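Local coordinates for malate oxidoreductase (PDB 1VL6), which probably catalyses the NAD-dependent oxidative decarboxylation of malate to pyruvate and carbon dioxide, as malic enzymes do, at residues Leu140-Ala145 with His165-Gly170; Pro146-Ile151 with Ile200-Tyr205. All blocks are in the same frame, centred on the assembly; numbering follows the deposited sequence.

Interaction 1: Leu140-Ala145 with His165-Gly170; sequences LEDIGA and HDDQQG
Asp167 OD2 receives two donors: the backbone N of Asp142, in a weak bond of 3.4 Å, and water 1, at 2.9 Å from the same OD2. The water also donates to Ile143 O, 3.0 Å from it, and lies 2.7 Å from His165 NE2, in the plane of the imidazole. It thus ties the turn after strand 137-140 to both the histidine and the start of helix 166-186. At the other ring nitrogen, Gln168 NE2 gives a hydrogen bond to ND1 of His165 at 3.0 Å, again nearly in the ring plane, and these two in-plane partners fix the rotation of the imidazole. With CG of His165 anti to its backbone N (chi1 -177°), the ring reaches into the turn 140-143, and its CD2 edge meets Leu140 O. Leu140 O also takes a weak bond from Asp166 N, 3.5 Å away, while the CB atoms of Leu140 and His165 touch where the two parallel strands end. Glu141, bent at chi2 (80°), brings its carboxylate to that of Asp166, the planes 52° apart; both acids form salt bridges with Lys99, which holds the two carboxylates together. Asp142 OD1 stands 3.3 Å from Asp167 OD2. Such a cluster of acids at the carboxyl ends of parallel strands is consistent with the divalent-metal and malate site of malic enzymes.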
ATOM      1  N   LEU A 140     -23.893  -6.705  -6.774  1.00 62.19           N
ATOM      2  CA  LEU A 140     -24.292  -7.064  -8.141  1.00 62.69           C
ATOM      3  C   LEU A 140     -24.199  -5.798  -8.958  1.00 63.44           C
ATOM      4  O   LEU A 140     -24.622  -4.731  -8.484  1.00 63.89           O
ATOM      5  CB  LEU A 140     -25.745  -7.616  -8.182  1.00 61.13           C
ATOM      6  CG  LEU A 140     -25.971  -8.927  -7.442  1.00 60.05           C
ATOM      7  CD1 LEU A 140     -27.406  -9.185  -7.267  1.00 60.20           C
ATOM      8  CD2 LEU A 140     -25.334 -10.072  -8.199  1.00 63.47           C
ATOM      9  N   GLU A 141     -23.641  -5.910 -10.158  1.00 62.72           N
ATOM     10  CA  GLU A 141     -23.411  -4.750 -10.983  1.00 63.61           C
ATOM     11  C   GLU A 141     -23.540  -5.106 -12.458  1.00 63.85           C
ATOM     12  O   GLU A 141     -23.010  -6.138 -12.900  1.00 65.00           O
ATOM     13  CB  GLU A 141     -22.032  -4.197 -10.661  1.00 63.59           C
ATOM     14  CG  GLU A 141     -21.691  -2.916 -11.404  1.00 75.76           C
ATOM     15  CD  GLU A 141     -22.286  -1.652 -10.813  1.00 74.80           C
ATOM     16  OE1 GLU A 141     -22.318  -1.526  -9.590  1.00 75.65           O
ATOM     17  OE2 GLU A 141     -22.702  -0.783 -11.599  1.00 84.93           O
ATOM     18  N   ASP A 142     -24.271  -4.277 -13.209  1.00 63.22           N
ATOM     19  CA  ASP A 142     -24.310  -4.354 -14.694  1.00 63.45           C
ATOM     20  C   ASP A 142     -24.788  -5.708 -15.171  1.00 63.80           C
ATOM     21  O   ASP A 142     -24.171  -6.355 -16.062  1.00 63.49           O
ATOM     22  CB  ASP A 142     -22.933  -3.970 -15.306  1.00 64.11           C
ATOM     23  CG  ASP A 142     -22.621  -2.469 -15.164  1.00 65.35           C
ATOM     24  OD1 ASP A 142     -23.438  -1.728 -14.567  1.00 68.75           O
ATOM     25  OD2 ASP A 142     -21.595  -1.935 -15.632  1.00 69.68           O
ATOM     26  N   ILE A 143     -25.887  -6.133 -14.550  1.00 63.95           N
ATOM     27  CA  ILE A 143     -26.616  -7.359 -14.924  1.00 63.20           C
ATOM     28  C   ILE A 143     -27.957  -6.915 -15.416  1.00 62.07           C
ATOM     29  O   ILE A 143     -28.677  -6.190 -14.717  1.00 63.29           O
ATOM     30  CB  ILE A 143     -26.801  -8.309 -13.704  1.00 64.91           C
ATOM     31  CG1 ILE A 143     -25.437  -8.783 -13.194  1.00 67.80           C
ATOM     32  CG2 ILE A 143     -27.677  -9.496 -14.061  1.00 64.22           C
ATOM     33  CD1 ILE A 143     -25.483  -9.415 -11.821  1.00 65.15           C
ATOM     34  N   GLY A 144     -28.313  -7.360 -16.613  1.00 62.42           N
ATOM     35  CA  GLY A 144     -29.507  -6.843 -17.288  1.00 60.87           C
ATOM     36  C   GLY A 144     -30.843  -7.142 -16.643  1.00 60.08           C
ATOM     37  O   GLY A 144     -30.982  -8.126 -15.884  1.00 61.31           O
ATOM     38  N   ALA A 145     -31.825  -6.309 -16.979  1.00 59.29           N
ATOM     39  CA  ALA A 145     -33.222  -6.543 -16.616  1.00 60.48           C
ATOM     40  C   ALA A 145     -33.883  -7.312 -17.744  1.00 61.53           C
ATOM     41  O   ALA A 145     -33.413  -7.276 -18.880  1.00 64.87           O
ATOM     42  CB  ALA A 145     -33.946  -5.225 -16.370  1.00 59.92           C
ATOM     43  N   HIS A 165     -27.609  -4.351  -5.466  1.00 63.36           N
ATOM     44  CA  HIS A 165     -27.394  -4.072  -6.913  1.00 62.92           C
ATOM     45  C   HIS A 165     -27.550  -2.580  -7.210  1.00 64.54           C
ATOM     46  O   HIS A 165     -28.663  -2.043  -7.132  1.00 67.21           O
ATOM     47  CB  HIS A 165     -28.373  -4.878  -7.758  1.00 62.05           C
ATOM     48  CG  HIS A 165     -28.192  -4.719  -9.230  1.00 55.93           C
ATOM     49  ND1 HIS A 165     -29.182  -5.046 -10.127  1.00 61.44           N
ATOM     50  CD2 HIS A 165     -27.151  -4.274  -9.969  1.00 72.78           C
ATOM     51  CE1 HIS A 165     -28.754  -4.818 -11.356  1.00 70.58           C
ATOM     52  NE2 HIS A 165     -27.527  -4.336 -11.290  1.00 69.87           N
ATOM     53  N   ASP A 166     -26.441  -1.912  -7.499  1.00 64.34           N
ATOM     54  CA  ASP A 166     -26.457  -0.475  -7.760  1.00 65.78           C
ATOM     55  C   ASP A 166     -27.574   0.049  -8.601  1.00 63.46           C
ATOM     56  O   ASP A 166     -28.275   0.962  -8.208  1.00 61.91           O
ATOM     57  CB  ASP A 166     -25.232  -0.045  -8.539  1.00 69.67           C
ATOM     58  CG  ASP A 166     -24.121   0.230  -7.677  1.00 72.87           C
ATOM     59  OD1 ASP A 166     -23.404  -0.717  -7.292  1.00 75.31           O
ATOM     60  OD2 ASP A 166     -23.973   1.421  -7.307  1.00 88.54           O
ATOM     61  N   ASP A 167     -27.645  -0.466  -9.813  1.00 62.18           N
ATOM     62  CA  ASP A 167     -28.522   0.092 -10.828  1.00 63.99           C
ATOM     63  C   ASP A 167     -29.962   0.048 -10.410  1.00 62.53           C
ATOM     64  O   ASP A 167     -30.769   0.826 -10.892  1.00 65.63           O
ATOM     65  CB  ASP A 167     -28.347  -0.677 -12.138  1.00 67.58           C
ATOM     66  CG  ASP A 167     -26.920  -0.552 -12.677  1.00 84.50           C
ATOM     67  OD1 ASP A 167     -26.708   0.600 -13.164  1.00 83.12           O
ATOM     68  OD2 ASP A 167     -25.986  -1.458 -12.561  1.00 84.69           O
ATOM     69  N   GLN A 168     -30.280  -0.854  -9.504  1.00 61.93           N
ATOM     70  CA  GLN A 168     -31.595  -0.949  -8.926  1.00 61.34           C
ATOM     71  C   GLN A 168     -31.678  -0.088  -7.691  1.00 60.33           C
ATOM     72  O   GLN A 168     -32.416   0.891  -7.684  1.00 59.78           O
ATOM     73  CB  GLN A 168     -31.905  -2.417  -8.566  1.00 63.26           C
ATOM     74  CG  GLN A 168     -32.023  -3.401  -9.748  1.00 61.66           C
ATOM     75  CD  GLN A 168     -32.698  -4.722  -9.343  1.00 63.09           C
ATOM     76  OE1 GLN A 168     -33.821  -4.717  -8.847  1.00 53.31           O
ATOM     77  NE2 GLN A 168     -32.026  -5.839  -9.584  1.00 67.42           N
ATOM     78  N   GLN A 169     -30.942  -0.471  -6.645  1.00 59.72           N
ATOM     79  CA  GLN A 169     -31.157   0.097  -5.284  1.00 59.32           C
ATOM     80  C   GLN A 169     -30.425   1.427  -5.092  1.00 60.93           C
ATOM     81  O   GLN A 169     -30.938   2.354  -4.471  1.00 62.39           O
ATOM     82  CB  GLN A 169     -30.791  -0.916  -4.156  1.00 56.26           C
ATOM     83  CG  GLN A 169     -31.595  -2.233  -4.271  1.00 53.16           C
ATOM     84  CD  GLN A 169     -30.987  -3.398  -3.532  1.00 58.21           C
ATOM     85  OE1 GLN A 169     -29.858  -3.778  -3.815  1.00 62.82           O
ATOM     86  NE2 GLN A 169     -31.715  -3.948  -2.550  1.00 56.27           N
ATOM     87  N   GLY A 170     -29.237   1.522  -5.644  1.00 60.76           N
ATOM     88  CA  GLY A 170     -28.466   2.752  -5.582  1.00 60.87           C
ATOM     89  C   GLY A 170     -29.116   3.861  -6.371  1.00 60.74           C
ATOM     90  O   GLY A 170     -29.328   4.964  -5.865  1.00 61.05           O
TER
HETATM   91  O   HOH W   1     -27.354  -3.655 -13.935  1.00 46.29           O

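Interaction 2: Pro146-Ile151 with Ile200-Tyr205; sequences PKCFRI and IGAAGY
Phe149 and Tyr205 supply the aromatic part of this contact, their ring centroids 4.4 Å apart and the planes inclined at 47°, an oblique pair. The CE1 corner of Phe149 comes closest, 3.3 Å from CD2 of Tyr205, while CZ of Phe149 sits against Tyr205 CB. Both residues direct their CB toward the opposing segment. In Tyr205, CG lies anti to the backbone N (chi1 180°), which turns the ring out to meet the phenylalanine; its hydroxyl, farther along, is hydrogen-bonded to Glu243 and Lys209. The polar element is a single carbonyl: Gly201 O approaches Phe149 CZ at 3.6 Å, at the ring edge and in its plane, and also accepts the first-turn helix bond from Tyr205 N. Apolar packing completes the contact, with Cys148 SG at 4.1 Å from Ala202 CB and the Phe149 ring reaching CA of Ala202. An alanine in place of Phe149 has no ring to set against Tyr205, and a gap would probably open beside Tyr205 CB and Gly201 O. No hydrogen bond crosses between the segments, so the join rests on shape. Gly201 and Gly204 belong to a probable Rossmann-type glycine-rich turn following strand 194-198. The start of helix 147-158 packs on the start of helix 202-214, with Tyr240 of helix 239-246 against Phe149 and Gln168 of helix 166-186 touching both Phe149 and Ala202.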
ATOM      1  N   PRO A 146     -34.917  -8.090 -17.460  1.00 61.82           N
ATOM      2  CA  PRO A 146     -35.473  -8.301 -16.147  1.00 61.71           C
ATOM      3  C   PRO A 146     -34.796  -9.437 -15.302  1.00 62.08           C
ATOM      4  O   PRO A 146     -35.191  -9.652 -14.155  1.00 62.58           O
ATOM      5  CB  PRO A 146     -36.903  -8.710 -16.493  1.00 63.50           C
ATOM      6  CG  PRO A 146     -36.729  -9.543 -17.661  1.00 58.80           C
ATOM      7  CD  PRO A 146     -35.604  -8.923 -18.454  1.00 62.91           C
ATOM      8  N   LYS A 147     -33.793 -10.137 -15.810  1.00 61.36           N
ATOM      9  CA  LYS A 147     -33.254 -11.202 -14.979  1.00 61.32           C
ATOM     10  C   LYS A 147     -32.691 -10.695 -13.648  1.00 62.24           C
ATOM     11  O   LYS A 147     -32.695 -11.422 -12.657  1.00 63.93           O
ATOM     12  CB  LYS A 147     -32.245 -12.076 -15.737  1.00 61.03           C
ATOM     13  CG  LYS A 147     -30.826 -11.579 -15.759  1.00 64.64           C
ATOM     14  CD  LYS A 147     -29.987 -12.294 -16.828  1.00 53.27           C
ATOM     15  CE  LYS A 147     -28.525 -11.783 -16.872  1.00 54.54           C
ATOM     16  NZ  LYS A 147     -27.749 -12.464 -18.001  1.00 58.69           N
ATOM     17  N   CYS A 148     -32.234  -9.452 -13.594  1.00 61.59           N
ATOM     18  CA  CYS A 148     -31.646  -8.955 -12.366  1.00 62.38           C
ATOM     19  C   CYS A 148     -32.694  -8.807 -11.245  1.00 61.12           C
ATOM     20  O   CYS A 148     -32.375  -8.689 -10.080  1.00 60.86           O
ATOM     21  CB  CYS A 148     -30.960  -7.605 -12.633  1.00 64.06           C
ATOM     22  SG  CYS A 148     -32.159  -6.403 -13.172  1.00 60.29           S
ATOM     23  N   PHE A 149     -33.955  -8.764 -11.581  1.00 60.66           N
ATOM     24  CA  PHE A 149     -34.927  -8.631 -10.520  1.00 61.39           C
ATOM     25  C   PHE A 149     -34.932  -9.895  -9.660  1.00 62.92           C
ATOM     26  O   PHE A 149     -34.773  -9.846  -8.435  1.00 63.15           O
ATOM     27  CB  PHE A 149     -36.317  -8.376 -11.111  1.00 61.65           C
ATOM     28  CG  PHE A 149     -36.440  -7.051 -11.850  1.00 62.84           C
ATOM     29  CD1 PHE A 149     -36.113  -5.871 -11.236  1.00 59.35           C
ATOM     30  CD2 PHE A 149     -36.892  -7.006 -13.159  1.00 64.59           C
ATOM     31  CE1 PHE A 149     -36.238  -4.660 -11.915  1.00 71.63           C
ATOM     32  CE2 PHE A 149     -37.031  -5.794 -13.838  1.00 58.35           C
ATOM     33  CZ  PHE A 149     -36.714  -4.632 -13.222  1.00 60.27           C
ATOM     34  N   ARG A 150     -35.081 -11.032 -10.333  1.00 65.14           N
ATOM     35  CA  ARG A 150     -35.122 -12.339  -9.677  1.00 66.83           C
ATOM     36  C   ARG A 150     -33.777 -12.590  -9.002  1.00 64.38           C
ATOM     37  O   ARG A 150     -33.744 -13.102  -7.870  1.00 64.44           O
ATOM     38  CB  ARG A 150     -35.415 -13.464 -10.687  1.00 67.69           C
ATOM     39  CG  ARG A 150     -36.771 -14.201 -10.568  1.00 76.64           C
ATOM     40  CD  ARG A 150     -37.132 -15.155 -11.803  1.00 73.78           C
ATOM     41  NE  ARG A 150     -37.905 -14.501 -12.893  1.00 88.25           N
ATOM     42  CZ  ARG A 150     -37.408 -13.843 -13.997  1.00 94.30           C
ATOM     43  NH1 ARG A 150     -36.104 -13.700 -14.233  1.00 90.78           N
ATOM     44  NH2 ARG A 150     -38.247 -13.304 -14.888  1.00 95.13           N
ATOM     45  N   ILE A 151     -32.678 -12.207  -9.671  1.00 61.08           N
ATOM     46  CA  ILE A 151     -31.361 -12.488  -9.112  1.00 60.94           C
ATOM     47  C   ILE A 151     -31.160 -11.751  -7.779  1.00 61.84           C
ATOM     48  O   ILE A 151     -30.759 -12.345  -6.772  1.00 62.30           O
ATOM     49  CB  ILE A 151     -30.252 -12.163 -10.112  1.00 61.66           C
ATOM     50  CG1 ILE A 151     -30.334 -13.125 -11.298  1.00 61.63           C
ATOM     51  CG2 ILE A 151     -28.876 -12.286  -9.451  1.00 60.53           C
ATOM     52  CD1 ILE A 151     -29.354 -12.821 -12.397  1.00 65.62           C
ATOM     53  N   ILE A 200     -38.563   1.627 -17.763  1.00 62.32           N
ATOM     54  CA  ILE A 200     -38.821   0.765 -16.599  1.00 61.14           C
ATOM     55  C   ILE A 200     -37.943  -0.465 -16.677  1.00 60.92           C
ATOM     56  O   ILE A 200     -38.410  -1.585 -16.860  1.00 60.47           O
ATOM     57  CB  ILE A 200     -40.308   0.375 -16.531  1.00 61.87           C
ATOM     58  CG1 ILE A 200     -41.207   1.616 -16.726  1.00 56.45           C
ATOM     59  CG2 ILE A 200     -40.622  -0.294 -15.194  1.00 61.00           C
ATOM     60  CD1 ILE A 200     -41.213   2.500 -15.544  1.00 55.86           C
ATOM     61  N   GLY A 201     -36.643  -0.231 -16.600  1.00 61.15           N
ATOM     62  CA  GLY A 201     -35.651  -1.285 -16.504  1.00 60.88           C
ATOM     63  C   GLY A 201     -35.254  -1.406 -15.049  1.00 61.56           C
ATOM     64  O   GLY A 201     -36.080  -1.183 -14.174  1.00 61.18           O
ATOM     65  N   ALA A 202     -33.976  -1.672 -14.802  1.00 62.17           N
ATOM     66  CA  ALA A 202     -33.509  -1.976 -13.456  1.00 61.96           C
ATOM     67  C   ALA A 202     -33.744  -0.809 -12.527  1.00 64.21           C
ATOM     68  O   ALA A 202     -34.218  -0.989 -11.389  1.00 65.75           O
ATOM     69  CB  ALA A 202     -32.080  -2.338 -13.465  1.00 63.36           C
ATOM     70  N   ALA A 203     -33.453   0.395 -13.023  1.00 63.17           N
ATOM     71  CA  ALA A 203     -33.633   1.583 -12.239  1.00 60.64           C
ATOM     72  C   ALA A 203     -35.082   1.970 -12.155  1.00 61.55           C
ATOM     73  O   ALA A 203     -35.568   2.258 -11.054  1.00 61.02           O
ATOM     74  CB  ALA A 203     -32.858   2.684 -12.855  1.00 62.30           C
ATOM     75  N   GLY A 204     -35.759   2.031 -13.314  1.00 61.28           N
ATOM     76  CA  GLY A 204     -37.119   2.575 -13.375  1.00 61.10           C
ATOM     77  C   GLY A 204     -38.125   1.873 -12.467  1.00 60.11           C
ATOM     78  O   GLY A 204     -38.855   2.493 -11.699  1.00 59.79           O
ATOM     79  N   TYR A 205     -38.117   0.559 -12.547  1.00 60.44           N
ATOM     80  CA  TYR A 205     -38.900  -0.315 -11.693  1.00 60.38           C
ATOM     81  C   TYR A 205     -38.733   0.073 -10.214  1.00 60.90           C
ATOM     82  O   TYR A 205     -39.730   0.223  -9.478  1.00 60.29           O
ATOM     83  CB  TYR A 205     -38.417  -1.760 -11.911  1.00 62.44           C
ATOM     84  CG  TYR A 205     -39.109  -2.818 -11.097  1.00 59.19           C
ATOM     85  CD1 TYR A 205     -40.328  -3.340 -11.506  1.00 54.92           C
ATOM     86  CD2 TYR A 205     -38.541  -3.303  -9.939  1.00 59.17           C
ATOM     87  CE1 TYR A 205     -40.976  -4.288 -10.779  1.00 61.75           C
ATOM     88  CE2 TYR A 205     -39.182  -4.289  -9.197  1.00 65.97           C
ATOM     89  CZ  TYR A 205     -40.400  -4.766  -9.623  1.00 64.47           C
ATOM     90  OH  TYR A 205     -41.042  -5.716  -8.913  1.00 59.49           O
TER

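Overall arrangement
The two contacts are neighbours, their centres about 8 Å apart, and their segments alternate along the chain. Gln168 is the main go-between: its NE2 probably donates to Cys148 O, 2.9 Å away, and its OE1 packs 3.5 Å from Phe149 CD1. Asp167 O against Ala203 CB, at 3.4 Å, adds a second junction, and Ile143 O rests on Cys148 CB. Interaction 1 gathers acidic residues that probably belong to the metal and malate site, whereas interaction 2 holds the glycine-rich turn likely to face the dinucleotide. Their direct contact is consistent with the need of a malic enzyme to bring substrate and NAD together where its two domains meet.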